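Member of s1p family of ribosomal proteins (Pyrococcus furiosus, PDB 5YH1) probably acts as an exonuclease that binds nucleic acid, the crystallised part being its manganese-binding DHH domain. Local coordinates at residues A[298-301]-A[302-306]; A[257-260]-A[261-265]. All coordinates share one frame; numbering follows the deposited sequence.

Contact 1: residues A[298-301]-A[302-306]. With GOL (glycerol), chain E.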
loop_
_atom_site.group_PDB
_atom_site.type_symbol
_atom_site.label_atom_id
_atom_site.label_comp_id
_atom_site.label_asym_id
_atom_site.label_seq_id
_atom_site.Cartn_x
_atom_site.Cartn_y
_atom_site.Cartn_z
ATOM N N PRO A 298 5.202 -9.863 26.747
ATOM C CA PRO A 298 4.277 -9.219 27.711
ATOM C C PRO A 298 3.299 -8.236 27.051
ATOM O O PRO A 298 2.126 -8.173 27.394
ATOM C CB PRO A 298 5.224 -8.473 28.666
ATOM C CG PRO A 298 6.515 -9.227 28.580
ATOM C CD PRO A 298 6.612 -9.681 27.142
ATOM N N GLU A 299 3.804 -7.493 26.092
ATOM C CA GLU A 299 3.009 -6.560 25.303
ATOM C C GLU A 299 1.927 -7.310 24.530
ATOM O O GLU A 299 0.773 -6.905 24.524
ATOM C CB GLU A 299 3.983 -5.798 24.395
ATOM C CG GLU A 299 3.448 -5.017 23.220
ATOM C CD GLU A 299 4.593 -4.418 22.409
ATOM O OE1 GLU A 299 5.678 -4.137 22.993
ATOM O OE2 GLU A 299 4.423 -4.256 21.182
ATOM N N VAL A 300 2.292 -8.436 23.924
ATOM C CA VAL A 300 1.327 -9.264 23.199
ATOM C C VAL A 300 0.260 -9.821 24.134
ATOM O O VAL A 300 -0.931 -9.790 23.822
ATOM C CB VAL A 300 2.019 -10.441 22.473
ATOM C CG1 VAL A 300 0.994 -11.318 21.766
ATOM C CG2 VAL A 300 3.042 -9.915 21.481
ATOM N N LYS A 301 0.700 -10.332 25.281
ATOM C CA LYS A 301 -0.206 -10.894 26.260
ATOM C C LYS A 301 -1.180 -9.853 26.770
ATOM O O LYS A 301 -2.361 -10.141 26.953
ATOM C CB LYS A 301 0.585 -11.475 27.436
ATOM C CG LYS A 301 -0.279 -12.059 28.534
ATOM C CD LYS A 301 0.575 -12.514 29.707
ATOM C CE LYS A 301 -0.220 -13.421 30.630
ATOM N NZ LYS A 301 0.378 -13.487 31.988
ATOM N N GLU A 302 -0.684 -8.650 27.030
ATOM C CA GLU A 302 -1.538 -7.589 27.540
ATOM C C GLU A 302 -2.592 -7.171 26.512
ATOM O O GLU A 302 -3.750 -6.950 26.870
ATOM C CB GLU A 302 -0.709 -6.378 27.972
ATOM C CG GLU A 302 -1.527 -5.310 28.688
ATOM C CD GLU A 302 -0.687 -4.121 29.108
ATOM O OE1 GLU A 302 0.047 -3.565 28.259
ATOM O OE2 GLU A 302 -0.757 -3.735 30.291
ATOM N N LYS A 303 -2.208 -7.067 25.241
ATOM C CA LYS A 303 -3.187 -6.755 24.190
ATOM C C LYS A 303 -4.291 -7.795 24.118
ATOM O O LYS A 303 -5.465 -7.452 24.018
ATOM C CB LYS A 303 -2.535 -6.680 22.819
ATOM C CG LYS A 303 -1.689 -5.451 22.589
ATOM C CD LYS A 303 -1.149 -5.476 21.172
ATOM C CE LYS A 303 -0.154 -4.362 20.955
ATOM N NZ LYS A 303 0.205 -4.211 19.519
ATOM N N GLN A 304 -3.919 -9.069 24.163
ATOM C CA GLN A 304 -4.921 -10.135 24.096
ATOM C C GLN A 304 -5.874 -10.092 25.289
ATOM O O GLN A 304 -7.081 -10.212 25.116
ATOM C CB GLN A 304 -4.254 -11.504 23.968
ATOM C CG GLN A 304 -3.543 -11.693 22.635
ATOM C CD GLN A 304 -2.992 -13.096 22.442
ATOM O OE1 GLN A 304 -3.338 -14.008 23.175
ATOM N NE2 GLN A 304 -2.133 -13.270 21.448
ATOM N N GLU A 305 -5.337 -9.908 26.494
ATOM C CA GLU A 305 -6.171 -9.828 27.697
ATOM C C GLU A 305 -7.115 -8.634 27.675
ATOM O O GLU A 305 -8.280 -8.755 28.049
ATOM C CB GLU A 305 -5.303 -9.755 28.955
ATOM C CG GLU A 305 -4.630 -11.071 29.267
ATOM C CD GLU A 305 -3.639 -10.982 30.410
ATOM O OE1 GLU A 305 -3.180 -9.868 30.756
ATOM O OE2 GLU A 305 -3.312 -12.050 30.955
ATOM N N LYS A 306 -6.597 -7.488 27.244
ATOM C CA LYS A 306 -7.391 -6.260 27.137
ATOM C C LYS A 306 -8.542 -6.449 26.162
ATOM O O LYS A 306 -9.687 -6.138 26.477
ATOM C CB LYS A 306 -6.532 -5.090 26.633
ATOM C CG LYS A 306 -6.451 -3.903 27.569
ATOM C CD LYS A 306 -5.282 -4.044 28.541
HETATM C C1 GOL E . 2.208 -1.494 22.383
HETATM O O1 GOL E . 0.914 -2.020 22.690
HETATM C C2 GOL E . 2.657 -1.708 20.922
HETATM O O2 GOL E . 2.298 -3.013 20.487
HETATM C C3 GOL E . 2.095 -0.649 19.959
HETATM O O3 GOL E . 3.115 0.292 19.552
HETATM O O HOH W 1 0.326 -4.207 25.257
#
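V300 and Q304 run along each other, one turn apart on the same face of the helix. This is the tight side of the contact. CG1 of V300 is trans to the backbone N (chi1 178°). That turn carries the methyl toward the following residues, and it meets NE2 of Q304 at 3.7 Å, alongside the amide. CG of Q304 lies 3.4 Å from O of V300. The amide end of Q304 is held by its neighbours: NE2 bonds to the hydroxyl of Y340 and probably to E258 OE1. V300 is buried against H262 and Y340.

Both segments are part of helix 286-311, and the contact is its regular i to i+4 pattern. N of Q304 bonds to O of V300 at 3.1 Å, and N of E305 bonds to O of K301 at 3.0 Å. P298 gives a carbonyl to E302 but has no N-H of its own, and the helix is kinked there.

The other faces are looser. K301 slants across E305. K301 is fully extended, and its CE comes within 3.4 Å of E305 OE2. The charged ends stay further apart, with K301 NZ 4.1 Å from E305 OE2. Both residues are exposed, so any attraction between them is probably weak.

E299 and K303 touch mainly through carbons, CG of E299 to CE of K303 at 4.3 Å. Their polar ends have other partners: E299 OE2 makes a salt bridge with R150 of the second subunit, and K303 NZ turns to Y266 and H262 of helix 250-267. A glycerol also lies between the two, but its O2 is modelled too close to K303, so its bonds are doubtful. One water donates both to O of E299, at 2.8 Å, and to OE1 of E302.

Contact 2: residues A[257-260]-A[261-265]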
loop_
_atom_site.group_PDB
_atom_site.type_symbol
_atom_site.label_atom_id
_atom_site.label_comp_id
_atom_site.label_asym_id
_atom_site.label_seq_id
_atom_site.Cartn_x
_atom_site.Cartn_y
_atom_site.Cartn_z
ATOM N N ALA A 257 5.895 -18.418 19.334
ATOM C CA ALA A 257 4.856 -18.430 18.304
ATOM C C ALA A 257 3.981 -17.173 18.362
ATOM O O ALA A 257 3.656 -16.587 17.316
ATOM C CB ALA A 257 3.987 -19.676 18.414
ATOM N N GLU A 258 3.594 -16.768 19.571
ATOM C CA GLU A 258 2.741 -15.584 19.734
ATOM C C GLU A 258 3.474 -14.322 19.305
ATOM O O GLU A 258 2.877 -13.429 18.704
ATOM C CB GLU A 258 2.237 -15.444 21.169
ATOM C CG GLU A 258 1.245 -16.530 21.591
ATOM C CD GLU A 258 -0.159 -16.354 21.025
ATOM O OE1 GLU A 258 -0.447 -15.357 20.334
ATOM O OE2 GLU A 258 -0.995 -17.234 21.282
ATOM N N VAL A 259 4.766 -14.255 19.608
ATOM C CA VAL A 259 5.594 -13.135 19.184
ATOM C C VAL A 259 5.699 -13.053 17.659
ATOM O O VAL A 259 5.553 -11.970 17.088
ATOM C CB VAL A 259 6.991 -13.176 19.824
ATOM C CG1 VAL A 259 7.928 -12.184 19.159
ATOM C CG2 VAL A 259 6.898 -12.874 21.317
ATOM N N ILE A 260 5.935 -14.183 17.001
ATOM C CA ILE A 260 6.049 -14.195 15.534
ATOM C C ILE A 260 4.767 -13.696 14.867
ATOM O O ILE A 260 4.822 -12.829 13.984
ATOM C CB ILE A 260 6.415 -15.585 14.992
ATOM C CG1 ILE A 260 7.857 -15.933 15.384
ATOM C CG2 ILE A 260 6.270 -15.619 13.475
ATOM C CD1 ILE A 260 8.200 -17.399 15.237
ATOM N N ASP A 261 3.625 -14.229 15.294
ATOM C CA ASP A 261 2.335 -13.866 14.701
ATOM C C ASP A 261 1.991 -12.385 14.944
ATOM O O ASP A 261 1.329 -11.757 14.117
ATOM C CB ASP A 261 1.205 -14.762 15.227
ATOM C CG ASP A 261 1.341 -16.225 14.779
ATOM O OD1 ASP A 261 1.981 -16.515 13.746
ATOM O OD2 ASP A 261 0.789 -17.099 15.465
ATOM N N HIS A 262 2.443 -11.842 16.075
ATOM C CA HIS A 262 2.227 -10.437 16.405
ATOM C C HIS A 262 3.118 -9.550 15.530
ATOM O O HIS A 262 2.624 -8.706 14.799
ATOM C CB HIS A 262 2.498 -10.193 17.895
ATOM C CG HIS A 262 2.386 -8.763 18.313
ATOM N ND1 HIS A 262 3.445 -7.883 18.249
ATOM C CD2 HIS A 262 1.347 -8.065 18.829
ATOM C CE1 HIS A 262 3.060 -6.703 18.701
ATOM N NE2 HIS A 262 1.791 -6.788 19.055
ATOM N N GLU A 263 4.426 -9.772 15.583
ATOM C CA GLU A 263 5.347 -8.993 14.765
ATOM C C GLU A 263 5.017 -9.072 13.264
ATOM O O GLU A 263 5.065 -8.055 12.563
ATOM C CB GLU A 263 6.812 -9.388 15.021
ATOM C CG GLU A 263 7.289 -9.188 16.456
ATOM C CD GLU A 263 7.080 -7.773 16.983
ATOM O OE1 GLU A 263 6.041 -7.518 17.634
ATOM O OE2 GLU A 263 7.960 -6.914 16.760
ATOM N N ALA A 264 4.682 -10.260 12.770
ATOM C CA ALA A 264 4.394 -10.425 11.335
ATOM C C ALA A 264 3.135 -9.675 10.898
ATOM O O ALA A 264 3.021 -9.278 9.742
ATOM C CB ALA A 264 4.283 -11.898 10.962
ATOM N N PHE A 265 2.186 -9.515 11.810
ATOM C CA PHE A 265 1.019 -8.680 11.564
ATOM C C PHE A 265 1.439 -7.246 11.223
ATOM O O PHE A 265 0.882 -6.632 10.318
ATOM C CB PHE A 265 0.086 -8.694 12.790
ATOM C CG PHE A 265 -1.104 -7.781 12.661
ATOM C CD1 PHE A 265 -2.287 -8.237 12.096
ATOM C CD2 PHE A 265 -1.042 -6.464 13.111
ATOM C CE1 PHE A 265 -3.386 -7.395 11.977
ATOM C CE2 PHE A 265 -2.132 -5.614 12.980
ATOM C CZ PHE A 265 -3.305 -6.081 12.414
#
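N of D261, H262, E263 and A264 bond to O of A257, E258, V259 and I260 in turn, the i to i+4 pattern of an alpha-helix, with N-H...O angles from 145° at H262 to 171° at E263. The side chains follow the turn. V259 flanks E263, and CG1 of V259 meets CG of E263 at 4.1 Å. CG of E263 also rests 3.3 Å from O of V259.

E263 then bends at chi2 (-55°), which brings its carboxylate round to the edge of the H262 ring. There H262 ND1 donates to E263 OE1 at 2.7 Å. The acceptor lies in the ring plane and is met nearly end-on to its C-O bond, so the bond helps to fix the rotation of the imidazole. The other oxygen, OE2, makes a salt bridge with R150 of the second subunit. With an alanine here, H262 ND1 would probably lose its acceptor, the ring would be freer to turn, and that arginine would lose one of its two carboxylate partners.

The carboxylate of D261 folds back along the helix. OD2 of D261 lies 3.5 Å from O of A257; both are acceptors and make no hydrogen bond. OD1 is instead bonded by T66 OG1.

T66 precedes D67, a manganese ligand, and the side chain of D261 is about 8 Å from those of D67 and D229 at their nearest atoms. H262 and E263 form a His-carboxylate pair at the subunit interface. The bond from D261 to T66 places helix 250-267 beside the metal site of the DHH domain, probably in its second shell.

In the fold
Contact 2 comes first along the chain, on helix 250-267; contact 1 follows on helix 286-311. Their centres are about 12 Å apart, on the same side of the chain's centre. Contact 2 is buried, and contact 1 lies further out on the surface. The two helices touch directly, side chains of one meeting those of the other through both polar and nonpolar atoms. CG2 of V300 packs on CG of H262 at 3.4 Å. R150 of the second subunit meets carboxylates from both, E299 and E263. Contact 2 lies nearer the manganese site, and both contacts reach the interface with the second subunit.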